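FtsZ-like protein of unknown function (Nostoc punctiforme, PDB 3C8L) is of unknown function, an FtsZ-like member of a conserved hypothetical protein family. Local coordinates at residues A[66-70]-A[71-75]. Numbering follows the deposited sequence. Where two conformers were deposited one is given.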
ATOM      1  N   GLU A  66     -24.199  -7.459  -0.296  1.00 11.63           N
ATOM      2  CA  GLU A  66     -25.552  -6.906  -0.205  1.00 11.76           C
ATOM      3  C   GLU A  66     -25.720  -5.837   0.881  1.00 10.96           C
ATOM      4  O   GLU A  66     -26.728  -5.130   0.882  1.00 12.42           O
ATOM      5  CB  GLU A  66     -26.596  -8.033   0.023  1.00 12.61           C
ATOM      6  CG  GLU A  66     -26.512  -8.789   1.360  1.00 14.48           C
ATOM      7  CD  GLU A  66     -25.402  -9.825   1.527  1.00 15.03           C
ATOM      8  OE1 GLU A  66     -24.639 -10.064   0.566  1.00 14.66           O
ATOM      9  OE2 GLU A  66     -25.289 -10.391   2.640  1.00 18.01           O
ATOM     10  N   GLN A  67     -24.753  -5.727   1.794  1.00 11.05           N
ATOM     11  CA  GLN A  67     -24.778  -4.747   2.875  1.00 11.48           C
ATOM     12  C   GLN A  67     -24.003  -3.469   2.540  1.00 10.64           C
ATOM     13  O   GLN A  67     -23.961  -2.559   3.358  1.00 12.21           O
ATOM     14  CB  GLN A  67     -24.220  -5.342   4.170  1.00 11.88           C
ATOM     15  CG  GLN A  67     -25.089  -6.445   4.783  1.00 13.27           C
ATOM     16  CD  GLN A  67     -24.500  -7.031   6.038  1.00 13.76           C
ATOM     17  OE1 GLN A  67     -23.705  -6.382   6.747  1.00 17.59           O
ATOM     18  NE2 GLN A  67     -24.825  -8.291   6.301  1.00 15.28           N
ATOM     19  N   VAL A  68     -23.399  -3.400   1.349  1.00 10.27           N
ATOM     20  CA  VAL A  68     -22.638  -2.210   0.976  1.00 10.50           C
ATOM     21  C   VAL A  68     -23.560  -1.077   0.532  1.00 10.97           C
ATOM     22  O   VAL A  68     -24.413  -1.253  -0.327  1.00 12.00           O
ATOM     23  CB  VAL A  68     -21.623  -2.544  -0.125  1.00 10.47           C
ATOM     24  CG1 VAL A  68     -20.929  -1.266  -0.641  1.00 11.73           C
ATOM     25  CG2 VAL A  68     -20.562  -3.503   0.409  1.00 11.66           C
ATOM     26  N   ARG A  69     -23.373   0.080   1.152  1.00 10.46           N
ATOM     27  CA  ARG A  69     -24.132   1.306   0.836  1.00 10.56           C
ATOM     28  C   ARG A  69     -23.405   2.022  -0.306  1.00 10.33           C
ATOM     29  O   ARG A  69     -22.341   2.643  -0.115  1.00 10.92           O
ATOM     30  CB  ARG A  69     -24.235   2.183   2.070  1.00 10.46           C
ATOM     31  CG  ARG A  69     -24.949   1.478   3.231  1.00 12.05           C
ATOM     32  CD  ARG A  69     -25.131   2.369   4.438  1.00 13.71           C
ATOM     33  NE  ARG A  69     -23.865   2.767   5.039  1.00 14.92           N
ATOM     34  CZ  ARG A  69     -23.205   2.101   5.986  1.00 15.23           C
ATOM     35  NH1 ARG A  69     -23.667   0.972   6.477  1.00 15.87           N
ATOM     36  NH2 ARG A  69     -22.044   2.571   6.445  1.00 16.55           N
ATOM     37  N   GLU A  70     -23.972   1.918  -1.504  1.00 10.11           N
ATOM     38  CA  GLU A  70     -23.332   2.423  -2.713  1.00 11.13           C
ATOM     39  C   GLU A  70     -22.966   3.876  -2.735  1.00 10.44           C
ATOM     40  O   GLU A  70     -21.875   4.245  -3.160  1.00 10.46           O
ATOM     41  CB  GLU A  70     -24.208   2.108  -3.938  1.00 12.96           C
ATOM     42  CG  GLU A  70     -23.802   2.821  -5.233  1.00 14.12           C
ATOM     43  CD  GLU A  70     -24.523   2.293  -6.470  1.00 15.21           C
ATOM     44  OE1 GLU A  70     -24.933   1.095  -6.465  1.00 18.88           O
ATOM     45  OE2 GLU A  70     -24.646   3.072  -7.445  1.00 15.41           O
ATOM     46  N   GLU A  71     -23.871   4.717  -2.275  1.00 10.99           N
ATOM     47  CA  GLU A  71     -23.656   6.155  -2.315  0.50 10.59           C
ATOM     48  C   GLU A  71     -22.464   6.604  -1.481  1.00 10.83           C
ATOM     49  O   GLU A  71     -21.736   7.512  -1.868  1.00 10.94           O
ATOM     50  CB  GLU A  71     -24.941   6.895  -1.911  0.50 10.86           C
ATOM     51  CG  GLU A  71     -26.162   6.639  -2.850  0.50 11.24           C
ATOM     52  CD  GLU A  71     -26.832   5.263  -2.738  0.50 12.03           C
ATOM     53  OE1 GLU A  71     -26.570   4.496  -1.766  0.50 11.55           O
ATOM     54  OE2 GLU A  71     -27.672   4.950  -3.619  0.50 14.10           O
ATOM     55  N   GLU A  72     -22.279   5.976  -0.337  1.00 10.36           N
ATOM     56  CA  GLU A  72     -21.157   6.275   0.529  1.00 11.05           C
ATOM     57  C   GLU A  72     -19.833   5.858  -0.122  1.00 10.35           C
ATOM     58  O   GLU A  72     -18.851   6.589  -0.054  1.00 11.10           O
ATOM     59  CB  GLU A  72     -21.349   5.562   1.874  1.00 12.73           C
ATOM     60  CG  GLU A  72     -20.238   5.724   2.857  1.00 14.53           C
ATOM     61  CD  GLU A  72     -20.585   5.215   4.262  1.00 15.55           C
ATOM     62  OE1 GLU A  72     -21.784   5.059   4.566  1.00 17.08           O
ATOM     63  OE2 GLU A  72     -19.639   5.024   5.059  1.00 19.31           O
ATOM     64  N   VAL A  73     -19.818   4.716  -0.793  1.00  9.18           N
ATOM     65  CA  VAL A  73     -18.606   4.239  -1.463  1.00  8.84           C
ATOM     66  C   VAL A  73     -18.244   5.172  -2.624  1.00  8.73           C
ATOM     67  O   VAL A  73     -17.088   5.566  -2.761  1.00  9.38           O
ATOM     68  CB  VAL A  73     -18.783   2.790  -1.942  1.00  9.25           C
ATOM     69  CG1 VAL A  73     -17.585   2.341  -2.783  1.00  9.83           C
ATOM     70  CG2 VAL A  73     -18.994   1.851  -0.757  1.00  9.99           C
ATOM     71  N   LEU A  74     -19.214   5.511  -3.466  1.00  8.64           N
ATOM     72  CA  LEU A  74     -18.915   6.369  -4.610  1.00  8.92           C
ATOM     73  C   LEU A  74     -18.490   7.777  -4.234  1.00  8.55           C
ATOM     74  O   LEU A  74     -17.751   8.408  -4.972  1.00  8.73           O
ATOM     75  CB  LEU A  74     -20.068   6.390  -5.629  1.00  9.74           C
ATOM     76  CG  LEU A  74     -20.272   5.088  -6.407  1.00 10.02           C
ATOM     77  CD1 LEU A  74     -21.446   5.219  -7.376  1.00 11.39           C
ATOM     78  CD2 LEU A  74     -18.999   4.674  -7.136  1.00 11.56           C
ATOM     79  N   ALA A  75     -18.941   8.254  -3.074  1.00  8.93           N
ATOM     80  CA  ALA A  75     -18.560   9.582  -2.611  1.00  9.69           C
ATOM     81  C   ALA A  75     -17.045   9.653  -2.300  1.00  8.98           C
ATOM     82  O   ALA A  75     -16.506  10.745  -2.155  1.00 10.34           O
ATOM     83  CB  ALA A  75     -19.399  10.001  -1.391  1.00 11.32           C
TER
HETATM   84  O   HOH W   1     -24.230   5.626   4.138  1.00 25.91           O
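Arg69 turns the NE/NH2 edge of its guanidinium to a single carboxylate oxygen of Glu72: NE and NH2 both lie 3.1 Å from Glu72 OE1, in a salt bridge. The oxygen sits at the guanidinium edge, in the plane of that group, whereas both donors approach it from above the same face of the carboxylate, the two planes being turned 43° apart. The side chains run alongside each other. Glu72 reaches out extended, while Arg69 bends at chi3 (-64°), which swings NE and NH2 round to OE1. A water lies unusually close to OE1 and meets NE only weakly. Arg69 NH1 is taken by Glu21, so the guanidinium bridges two carboxylates, whose negative charges it probably helps to offset. A leucine in place of Glu72 would probably leave NE without its carboxylate mate and the guanidinium held mainly by Glu21. The pair sits at the N-terminal end of the short helix 70-74, which follows strand 55-62 and leads into strand 81-94, the helical part of a beta-alpha-beta connection between two parallel strands. Arg69 occupies the N-cap position, and its O receives only weak bonds from the N atoms of Glu72 and Val73; a firmer helical bond runs from Leu74 N to Glu70 O, 3.0 Å and nearly straight at 170°. Packing is closer on the side facing the sheet and helix 22-34. There Val68 CG1 meets Val73 CG2 at 3.7 Å, the two side chains crossing at about a right angle, with Val68 also resting on Val62 and Val86 and buried Val73 on Ser27 and Val30. Exposed Glu70 makes a looser contact, extending beside Leu74 with its OE2 3.9 Å from CD1 of that leucine, though both side chains lie on Leu84.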